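Local atomic coordinates of serine protease inhibitor 4, isoform B (Drosophila melanogaster, PDB entry 4P0F), a protein that probably inhibits serine and cysteine endopeptidases in the manner of the serpin family, and is captured here in its cleaved state. Residues A120-D125 / A133-N138; H177-H182 / L269-F274; A15-N20 / F39-C44. All coordinates share one frame; numbering follows the deposited sequence.

Contact 1: residues A120-D125 / A133-N138; sequences AAQSVD and AATINN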
loop_
_atom_site.group_PDB
_atom_site.type_symbol
_atom_site.label_atom_id
_atom_site.label_comp_id
_atom_site.label_asym_id
_atom_site.label_seq_id
_atom_site.Cartn_x
_atom_site.Cartn_y
_atom_site.Cartn_z
ATOM N N ALA A 120 12.393 -0.981 14.560
ATOM C CA ALA A 120 13.815 -1.048 14.826
ATOM C C ALA A 120 14.385 0.352 14.643
ATOM O O ALA A 120 13.701 1.245 14.153
ATOM C CB ALA A 120 14.496 -2.038 13.896
ATOM N N ALA A 121 15.638 0.535 15.040
ATOM C CA ALA A 121 16.301 1.820 14.881
ATOM C C ALA A 121 17.788 1.607 14.635
ATOM O O ALA A 121 18.397 0.699 15.204
ATOM C CB ALA A 121 16.080 2.679 16.091
ATOM N N GLN A 122 18.356 2.442 13.772
ATOM C CA GLN A 122 19.768 2.348 13.415
ATOM C C GLN A 122 20.308 3.728 13.074
ATOM O O GLN A 122 19.625 4.519 12.441
ATOM C CB GLN A 122 19.951 1.405 12.230
ATOM C CG GLN A 122 21.397 1.217 11.791
ATOM C CD GLN A 122 21.540 0.217 10.657
ATOM O OE1 GLN A 122 20.553 -0.232 10.081
ATOM N NE2 GLN A 122 22.774 -0.135 10.329
ATOM N N SER A 123 21.541 4.004 13.492
ATOM C CA SER A 123 22.214 5.245 13.130
ATOM C C SER A 123 22.976 5.056 11.824
ATOM O O SER A 123 23.619 4.026 11.626
ATOM C CB SER A 123 23.171 5.682 14.241
ATOM O OG SER A 123 22.462 5.973 15.433
ATOM N N VAL A 124 22.883 6.040 10.935
ATOM C CA VAL A 124 23.592 6.010 9.653
ATOM C C VAL A 124 24.215 7.369 9.352
ATOM O O VAL A 124 23.805 8.381 9.919
ATOM C CB VAL A 124 22.652 5.614 8.481
ATOM C CG1 VAL A 124 22.020 4.245 8.728
ATOM C CG2 VAL A 124 21.577 6.668 8.266
ATOM N N ASP A 125 25.202 7.389 8.461
ATOM C CA ASP A 125 25.869 8.627 8.069
ATOM C C ASP A 125 25.323 9.109 6.728
ATOM O O ASP A 125 25.766 8.651 5.673
ATOM C CB ASP A 125 27.385 8.416 7.992
ATOM C CG ASP A 125 28.143 9.697 7.710
ATOM O OD1 ASP A 125 27.504 10.727 7.427
ATOM O OD2 ASP A 125 29.391 9.673 7.757
ATOM N N ALA A 133 22.001 5.042 1.721
ATOM C CA ALA A 133 20.936 4.524 0.887
ATOM C C ALA A 133 21.065 3.010 0.789
ATOM O O ALA A 133 20.074 2.296 0.876
ATOM C CB ALA A 133 20.979 5.157 -0.485
ATOM N N ALA A 134 22.293 2.521 0.633
ATOM C CA ALA A 134 22.512 1.082 0.528
ATOM C C ALA A 134 22.043 0.385 1.804
ATOM O O ALA A 134 21.415 -0.664 1.740
ATOM C CB ALA A 134 23.982 0.773 0.251
ATOM N N THR A 135 22.339 0.970 2.962
ATOM C CA THR A 135 21.894 0.403 4.235
ATOM C C THR A 135 20.368 0.310 4.301
ATOM O O THR A 135 19.812 -0.737 4.635
ATOM C CB THR A 135 22.428 1.233 5.416
ATOM O OG1 THR A 135 23.849 1.104 5.441
ATOM C CG2 THR A 135 21.866 0.745 6.745
ATOM N N ILE A 136 19.698 1.406 3.971
ATOM C CA ILE A 136 18.240 1.444 3.958
ATOM C C ILE A 136 17.676 0.457 2.943
ATOM O O ILE A 136 16.772 -0.335 3.242
ATOM C CB ILE A 136 17.733 2.871 3.645
ATOM C CG1 ILE A 136 18.123 3.821 4.787
ATOM C CG2 ILE A 136 16.221 2.878 3.414
ATOM C CD1 ILE A 136 18.084 5.315 4.428
ATOM N N ASN A 137 18.214 0.502 1.736
ATOM C CA ASN A 137 17.627 -0.250 0.638
ATOM C C ASN A 137 17.890 -1.740 0.777
ATOM O O ASN A 137 17.058 -2.562 0.383
ATOM C CB ASN A 137 18.151 0.291 -0.685
ATOM C CG ASN A 137 17.623 1.686 -0.975
ATOM O OD1 ASN A 137 16.597 2.093 -0.429
ATOM N ND2 ASN A 137 18.324 2.426 -1.820
ATOM N N ASN A 138 19.026 -2.092 1.369
ATOM C CA ASN A 138 19.315 -3.492 1.638
ATOM C C ASN A 138 18.370 -4.054 2.699
ATOM O O ASN A 138 17.924 -5.199 2.597
ATOM C CB ASN A 138 20.772 -3.663 2.064
ATOM C CG ASN A 138 21.741 -3.467 0.912
ATOM O OD1 ASN A 138 21.349 -3.472 -0.255
ATOM N ND2 ASN A 138 23.022 -3.304 1.234
#

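Contact 2: residues H177-H182 / L269-F274; sequences HQFAKH and LKLPRF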
loop_
_atom_site.group_PDB
_atom_site.type_symbol
_atom_site.label_atom_id
_atom_site.label_comp_id
_atom_site.label_asym_id
_atom_site.label_seq_id
_atom_site.Cartn_x
_atom_site.Cartn_y
_atom_site.Cartn_z
ATOM N N HIS A 177 -8.264 -22.338 -3.420
ATOM C CA HIS A 177 -8.528 -23.105 -4.638
ATOM C C HIS A 177 -7.594 -22.657 -5.751
ATOM O O HIS A 177 -7.829 -21.639 -6.397
ATOM C CB HIS A 177 -9.980 -22.938 -5.078
ATOM C CG HIS A 177 -10.969 -23.234 -3.997
ATOM N ND1 HIS A 177 -11.070 -24.473 -3.401
ATOM C CD2 HIS A 177 -11.898 -22.452 -3.400
ATOM C CE1 HIS A 177 -12.019 -24.441 -2.486
ATOM N NE2 HIS A 177 -12.538 -23.227 -2.464
ATOM N N GLN A 178 -6.535 -23.424 -5.970
ATOM C CA GLN A 178 -5.560 -23.081 -6.992
ATOM C C GLN A 178 -6.088 -23.360 -8.390
ATOM O O GLN A 178 -6.962 -24.215 -8.589
ATOM C CB GLN A 178 -4.260 -23.848 -6.773
ATOM C CG GLN A 178 -3.539 -23.520 -5.476
ATOM C CD GLN A 178 -2.272 -24.325 -5.311
ATOM O OE1 GLN A 178 -1.439 -24.378 -6.214
ATOM N NE2 GLN A 178 -2.123 -24.972 -4.160
ATOM N N PHE A 179 -5.543 -22.619 -9.346
ATOM C CA PHE A 179 -5.783 -22.843 -10.756
ATOM C C PHE A 179 -4.868 -23.955 -11.213
ATOM O O PHE A 179 -3.773 -24.128 -10.675
ATOM C CB PHE A 179 -5.500 -21.586 -11.585
ATOM C CG PHE A 179 -6.321 -20.377 -11.197
ATOM C CD1 PHE A 179 -5.962 -19.586 -10.113
ATOM C CD2 PHE A 179 -7.417 -20.006 -11.949
ATOM C CE1 PHE A 179 -6.705 -18.476 -9.779
ATOM C CE2 PHE A 179 -8.168 -18.892 -11.607
ATOM C CZ PHE A 179 -7.808 -18.126 -10.531
ATOM N N ALA A 180 -5.326 -24.698 -12.209
ATOM C CA ALA A 180 -4.508 -25.707 -12.855
ATOM C C ALA A 180 -3.694 -25.052 -13.960
ATOM O O ALA A 180 -4.258 -24.499 -14.895
ATOM C CB ALA A 180 -5.378 -26.810 -13.414
ATOM N N LYS A 181 -2.370 -25.143 -13.872
ATOM C CA LYS A 181 -1.507 -24.540 -14.880
ATOM C C LYS A 181 -1.791 -25.055 -16.288
ATOM O O LYS A 181 -1.705 -24.306 -17.252
ATOM C CB LYS A 181 -0.038 -24.783 -14.534
ATOM C CG LYS A 181 0.411 -24.080 -13.269
ATOM C CD LYS A 181 1.916 -24.242 -13.047
ATOM C CE LYS A 181 2.315 -25.697 -12.851
ATOM N NZ LYS A 181 1.552 -26.358 -11.757
ATOM N N HIS A 182 -2.119 -26.334 -16.425
ATOM C CA HIS A 182 -2.306 -26.889 -17.756
ATOM C C HIS A 182 -3.587 -26.387 -18.422
ATOM O O HIS A 182 -3.792 -26.631 -19.599
ATOM C CB HIS A 182 -2.298 -28.417 -17.707
ATOM C CG HIS A 182 -3.549 -29.014 -17.150
ATOM N ND1 HIS A 182 -3.738 -29.227 -15.800
ATOM C CD2 HIS A 182 -4.671 -29.460 -17.761
ATOM C CE1 HIS A 182 -4.926 -29.773 -15.605
ATOM N NE2 HIS A 182 -5.514 -29.920 -16.777
ATOM N N LEU A 269 -14.648 -18.694 -13.400
ATOM C CA LEU A 269 -13.710 -17.588 -13.317
ATOM C C LEU A 269 -12.659 -17.654 -14.408
ATOM O O LEU A 269 -12.112 -18.726 -14.673
ATOM C CB LEU A 269 -13.028 -17.602 -11.948
ATOM C CG LEU A 269 -11.836 -16.670 -11.731
ATOM C CD1 LEU A 269 -12.262 -15.207 -11.830
ATOM C CD2 LEU A 269 -11.201 -16.969 -10.378
ATOM N N LYS A 270 -12.376 -16.512 -15.037
ATOM C CA LYS A 270 -11.169 -16.371 -15.850
ATOM C C LYS A 270 -10.416 -15.141 -15.371
ATOM O O LYS A 270 -10.977 -14.056 -15.270
ATOM C CB LYS A 270 -11.485 -16.275 -17.348
ATOM C CG LYS A 270 -12.009 -17.569 -17.946
ATOM C CD LYS A 270 -12.439 -17.378 -19.388
ATOM C CE LYS A 270 -12.060 -18.573 -20.239
ATOM N NZ LYS A 270 -12.720 -19.836 -19.812
ATOM N N LEU A 271 -9.137 -15.328 -15.066
ATOM C CA LEU A 271 -8.307 -14.275 -14.485
ATOM C C LEU A 271 -6.954 -14.250 -15.176
ATOM O O LEU A 271 -6.351 -15.300 -15.353
ATOM C CB LEU A 271 -8.121 -14.515 -12.987
ATOM C CG LEU A 271 -7.381 -13.443 -12.194
ATOM C CD1 LEU A 271 -8.218 -12.174 -12.134
ATOM C CD2 LEU A 271 -7.102 -13.959 -10.804
ATOM N N PRO A 272 -6.466 -13.063 -15.566
ATOM C CA PRO A 272 -5.126 -13.039 -16.169
ATOM C C PRO A 272 -4.041 -13.420 -15.176
ATOM O O PRO A 272 -4.131 -13.091 -13.992
ATOM C CB PRO A 272 -4.948 -11.579 -16.615
ATOM C CG PRO A 272 -6.311 -10.952 -16.530
ATOM C CD PRO A 272 -7.066 -11.719 -15.497
ATOM N N ARG A 273 -3.031 -14.124 -15.672
ATOM C CA ARG A 273 -1.794 -14.331 -14.950
ATOM C C ARG A 273 -0.953 -13.075 -15.189
ATOM O O ARG A 273 -0.430 -12.879 -16.286
ATOM C CB ARG A 273 -1.088 -15.605 -15.443
ATOM C CG ARG A 273 0.153 -16.013 -14.654
ATOM C CD ARG A 273 0.713 -17.374 -15.129
ATOM N NE ARG A 273 1.266 -17.290 -16.472
ATOM C CZ ARG A 273 1.239 -18.259 -17.381
ATOM N NH1 ARG A 273 0.649 -19.434 -17.137
ATOM N NH2 ARG A 273 1.799 -18.040 -18.561
ATOM N N PHE A 274 -0.851 -12.210 -14.184
ATOM C CA PHE A 274 -0.243 -10.899 -14.404
ATOM C C PHE A 274 0.675 -10.478 -13.280
ATOM O O PHE A 274 0.653 -11.037 -12.186
ATOM C CB PHE A 274 -1.341 -9.837 -14.612
ATOM C CG PHE A 274 -2.036 -9.394 -13.340
ATOM C CD1 PHE A 274 -3.142 -10.072 -12.859
ATOM C CD2 PHE A 274 -1.598 -8.270 -12.653
ATOM C CE1 PHE A 274 -3.792 -9.652 -11.700
ATOM C CE2 PHE A 274 -2.234 -7.851 -11.495
ATOM C CZ PHE A 274 -3.333 -8.537 -11.016
HETATM O O HOH W 1 0.455 -22.536 -18.224
#

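Contact 3: residues A15-N20 / F39-C44; sequences ALFSIN and FSIQTC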
loop_
_atom_site.group_PDB
_atom_site.type_symbol
_atom_site.label_atom_id
_atom_site.label_comp_id
_atom_site.label_asym_id
_atom_site.label_seq_id
_atom_site.Cartn_x
_atom_site.Cartn_y
_atom_site.Cartn_z
ATOM N N ALA A 15 -9.528 2.089 4.829
ATOM C CA ALA A 15 -10.227 1.885 3.558
ATOM C C ALA A 15 -10.550 3.208 2.866
ATOM O O ALA A 15 -10.431 3.321 1.647
ATOM C CB ALA A 15 -11.507 1.059 3.764
ATOM N N LEU A 16 -10.951 4.215 3.633
ATOM C CA LEU A 16 -11.251 5.514 3.047
ATOM C C LEU A 16 -9.960 6.196 2.577
ATOM O O LEU A 16 -9.906 6.726 1.474
ATOM C CB LEU A 16 -12.004 6.394 4.046
ATOM C CG LEU A 16 -12.348 7.823 3.589
ATOM C CD1 LEU A 16 -13.051 7.851 2.247
ATOM C CD2 LEU A 16 -13.209 8.497 4.624
ATOM N N PHE A 17 -8.927 6.177 3.414
ATOM C CA PHE A 17 -7.614 6.663 2.994
ATOM C C PHE A 17 -7.170 5.989 1.696
ATOM O O PHE A 17 -6.647 6.651 0.794
ATOM C CB PHE A 17 -6.576 6.431 4.094
ATOM C CG PHE A 17 -5.203 6.954 3.753
ATOM C CD1 PHE A 17 -4.998 8.299 3.546
ATOM C CD2 PHE A 17 -4.125 6.093 3.634
ATOM C CE1 PHE A 17 -3.740 8.789 3.241
ATOM C CE2 PHE A 17 -2.867 6.578 3.324
ATOM C CZ PHE A 17 -2.686 7.933 3.123
ATOM N N SER A 18 -7.422 4.685 1.587
ATOM C CA SER A 18 -7.033 3.922 0.407
ATOM C C SER A 18 -7.680 4.455 -0.866
ATOM O O SER A 18 -7.002 4.665 -1.871
ATOM C CB SER A 18 -7.401 2.444 0.561
ATOM O OG SER A 18 -6.763 1.847 1.675
ATOM N N ILE A 19 -8.998 4.645 -0.850
ATOM C CA ILE A 19 -9.661 5.113 -2.051
ATOM C C ILE A 19 -9.283 6.566 -2.322
ATOM O O ILE A 19 -9.228 6.980 -3.477
ATOM C CB ILE A 19 -11.204 4.927 -1.973
ATOM C CG1 ILE A 19 -11.822 5.715 -0.825
ATOM C CG2 ILE A 19 -11.521 3.455 -1.808
ATOM C CD1 ILE A 19 -13.339 5.754 -0.863
ATOM N N ASN A 20 -8.991 7.339 -1.271
ATOM C CA ASN A 20 -8.518 8.706 -1.472
ATOM C C ASN A 20 -7.199 8.717 -2.249
ATOM O O ASN A 20 -7.047 9.459 -3.225
ATOM C CB ASN A 20 -8.335 9.425 -0.133
ATOM C CG ASN A 20 -9.652 9.718 0.572
ATOM O OD1 ASN A 20 -10.738 9.563 0.010
ATOM N ND2 ASN A 20 -9.550 10.200 1.803
ATOM N N PHE A 39 -1.806 0.464 3.575
ATOM C CA PHE A 39 -1.418 0.188 4.951
ATOM C C PHE A 39 0.006 0.670 5.217
ATOM O O PHE A 39 0.295 1.245 6.277
ATOM C CB PHE A 39 -1.518 -1.298 5.275
ATOM C CG PHE A 39 -1.132 -1.620 6.689
ATOM C CD1 PHE A 39 0.185 -1.880 7.019
ATOM C CD2 PHE A 39 -2.077 -1.613 7.701
ATOM C CE1 PHE A 39 0.549 -2.144 8.330
ATOM C CE2 PHE A 39 -1.715 -1.882 9.011
ATOM C CZ PHE A 39 -0.393 -2.148 9.321
ATOM N N SER A 40 0.899 0.412 4.267
ATOM C CA SER A 40 2.294 0.818 4.392
ATOM C C SER A 40 2.421 2.340 4.450
ATOM O O SER A 40 3.186 2.896 5.262
ATOM C CB SER A 40 3.106 0.255 3.220
ATOM O OG SER A 40 4.431 0.732 3.205
ATOM N N ILE A 41 1.678 3.010 3.580
ATOM C CA ILE A 41 1.712 4.459 3.516
ATOM C C ILE A 41 1.175 5.064 4.807
ATOM O O ILE A 41 1.805 5.955 5.383
ATOM C CB ILE A 41 0.910 4.978 2.296
ATOM C CG1 ILE A 41 1.579 4.504 0.998
ATOM C CG2 ILE A 41 0.814 6.498 2.307
ATOM C CD1 ILE A 41 0.718 4.633 -0.218
ATOM N N GLN A 42 0.014 4.605 5.263
ATOM C CA GLN A 42 -0.582 5.178 6.473
ATOM C C GLN A 42 0.296 4.939 7.708
ATOM O O GLN A 42 0.449 5.825 8.557
ATOM C CB GLN A 42 -1.970 4.610 6.720
ATOM C CG GLN A 42 -2.821 5.456 7.648
ATOM C CD GLN A 42 -4.045 4.726 8.162
ATOM O OE1 GLN A 42 -3.962 3.586 8.614
ATOM N NE2 GLN A 42 -5.197 5.389 8.102
ATOM N N THR A 43 0.887 3.748 7.794
ATOM C CA THR A 43 1.741 3.385 8.914
ATOM C C THR A 43 2.980 4.265 8.943
ATOM O O THR A 43 3.336 4.806 9.992
ATOM C CB THR A 43 2.147 1.901 8.839
ATOM O OG1 THR A 43 0.965 1.096 8.886
ATOM C CG2 THR A 43 3.039 1.514 10.006
ATOM N N CYS A 44 3.622 4.439 7.794
ATOM C CA CYS A 44 4.846 5.241 7.741
ATOM C C CYS A 44 4.539 6.680 8.124
ATOM O O CYS A 44 5.265 7.306 8.907
ATOM C CB CYS A 44 5.470 5.198 6.355
ATOM S SG CYS A 44 7.104 5.970 6.321
#

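Contact 1: residues A120-D125 / A133-N138
Gln122 reaches out from strand 120-124 and presses the end of its side chain against the methyl group of Thr135 on the facing helix. Its CG stands anti to the backbone N (chi1 -179°) and the chain stays extended beyond, which carries the amide far enough to make the touch. Thr135 CG2 then sits almost equally far from both ends of the amide, 3.7 Å from Gln122 OE1 and 3.8 Å from Gln122 NE2. This is van der Waals contact alone: the polar work of OE1 is done with Lys96 NZ on the neighbouring strand, a bond that also limits how the amide can turn.

Two residues on, Val124 faces the same helix. Its CG1 comes to 4.0 Å from Thr135 CG2, the two side chains sliding past one another in opposite directions. Between the backbones, Val124 CA and Thr135 CA are 8.0 Å apart. In the serpin fold this is the place where helix 129-143, the helix F of the family, lies against the large central sheet A; strand 120-124 runs parallel to strand 91-100 in that sheet. The one methyl of Thr135 is thus met by two residues of the same strand. Thr135 OG1 bonds back to Gln131 O one helical turn earlier, which is consistent with the methyl being held toward the strand. The next residue, Ile136, carries the packing inward onto Phe98, Val164 and Val166. The strand ends at Val124, and from there the chain turns toward helix 129-143.

Contact 2: residues H177-H182 / L269-F274
With its CG anti to the carbonyl carbon and beside the backbone N (chi1 -59°), the ring of Phe179 is sent from the loop 177-182 toward strand 269-272. Leu269 answers with CG anti to its own backbone N (chi1 170°), bringing one methyl against the far end of the ring: Leu269 CD2 lies 3.6 Å from Phe179 CZ and 3.8 Å from Phe179 CE2. The two side chains cross at about a right angle, and the methyl approaches the ring obliquely. Leu271, two residues along the strand, adds a looser touch, its CD2 4.2 Å from Phe179 CZ.

Around them, Trp175 meets the Phe179 ring edge to face, while Met202 and Leu204 of strand 197-213 also pack on it. This position corresponds to the breach of serpins, at the end of sheet A where the reactive-centre loop enters.

Nearer the surface a water spans the segments, donating to Lys181 O at 3.0 Å and accepting from Arg273 NH1 at 3.3 Å, in the guanidinium plane. Arg273 NH1 also forms a salt bridge with Glu326. Between the two segments the buried part meets by apolar packing, with no direct hydrogen bond, and is probably tolerant of small shifts.

Contact 3: residues A15-N20 / F39-C44
Apolar packing comes first, and it centres on Phe17, whose ring leaves helix 6-28 to meet Ile41 and Gln42 on helix 38-49. With CG anti to the backbone N (chi1 -178°), the ring is carried out toward helix 38-49. Ile41 CG2 meets it at the edge, close to the ring plane, 3.8 Å from Phe17 CE2 and 3.9 Å from Phe17 CZ. Gln42 CB is 4.0 Å from both Phe17 CE2 and Phe17 CD2. Beyond CB the two side chains slide past each other in opposite directions, with ring and amide planes only 15° apart. An alanine at Phe17 is likely to leave the CG2 methyl of Ile41 and the CB of Gln42 without their packing partner, opening a gap between the two helices.

Hydrogen bonds do their work to one side of that packing. The amide of Gln42 is anchored by NE2 to Leu64 O. Inside helix 38-49, Phe39 O is gripped twice, by Thr43 N at 3.0 Å and by Thr43 OG1 at 2.7 Å, the two donors arriving from opposite faces of the carbonyl plane and the hydroxyl tilted 31° from it. The same hydroxyl oxygen rests 3.3 Å above one face of the Phe39 ring, offset toward its rim.

Ser40 OG bonds both Asn167 OD1 and Thr335 OG1, fastening this helix, the helix B of serpins, beneath sheet A in the shutter region. Thr335 belongs to strand 328-341, the inserted reactive-centre loop. No hydrogen bond links the two segments, so the helices are joined here by van der Waals fit, while polar bonds fix helix 38-49 to its other neighbours.

Overall arrangement
From the N terminus, contact 3 closes first: helix 6-28 runs out, the chain turns through short strand 35-36, and helix 38-49 comes back against it, near the middle of the molecule. Contact 1 follows as a short closure, with seven residues between its segments, joining strand 120-124 to helix 129-143. Contact 2 is the long one, with 86 residues between its segments, bringing the loop after strand 161-174 to strand 263-281. The three loops come in series; none nests or crosses. Contacts 1 and 2 lie farthest apart, about 39 Å between centres, toward distant parts of the β-structure, while contact 3 joins two helices packed behind sheet A.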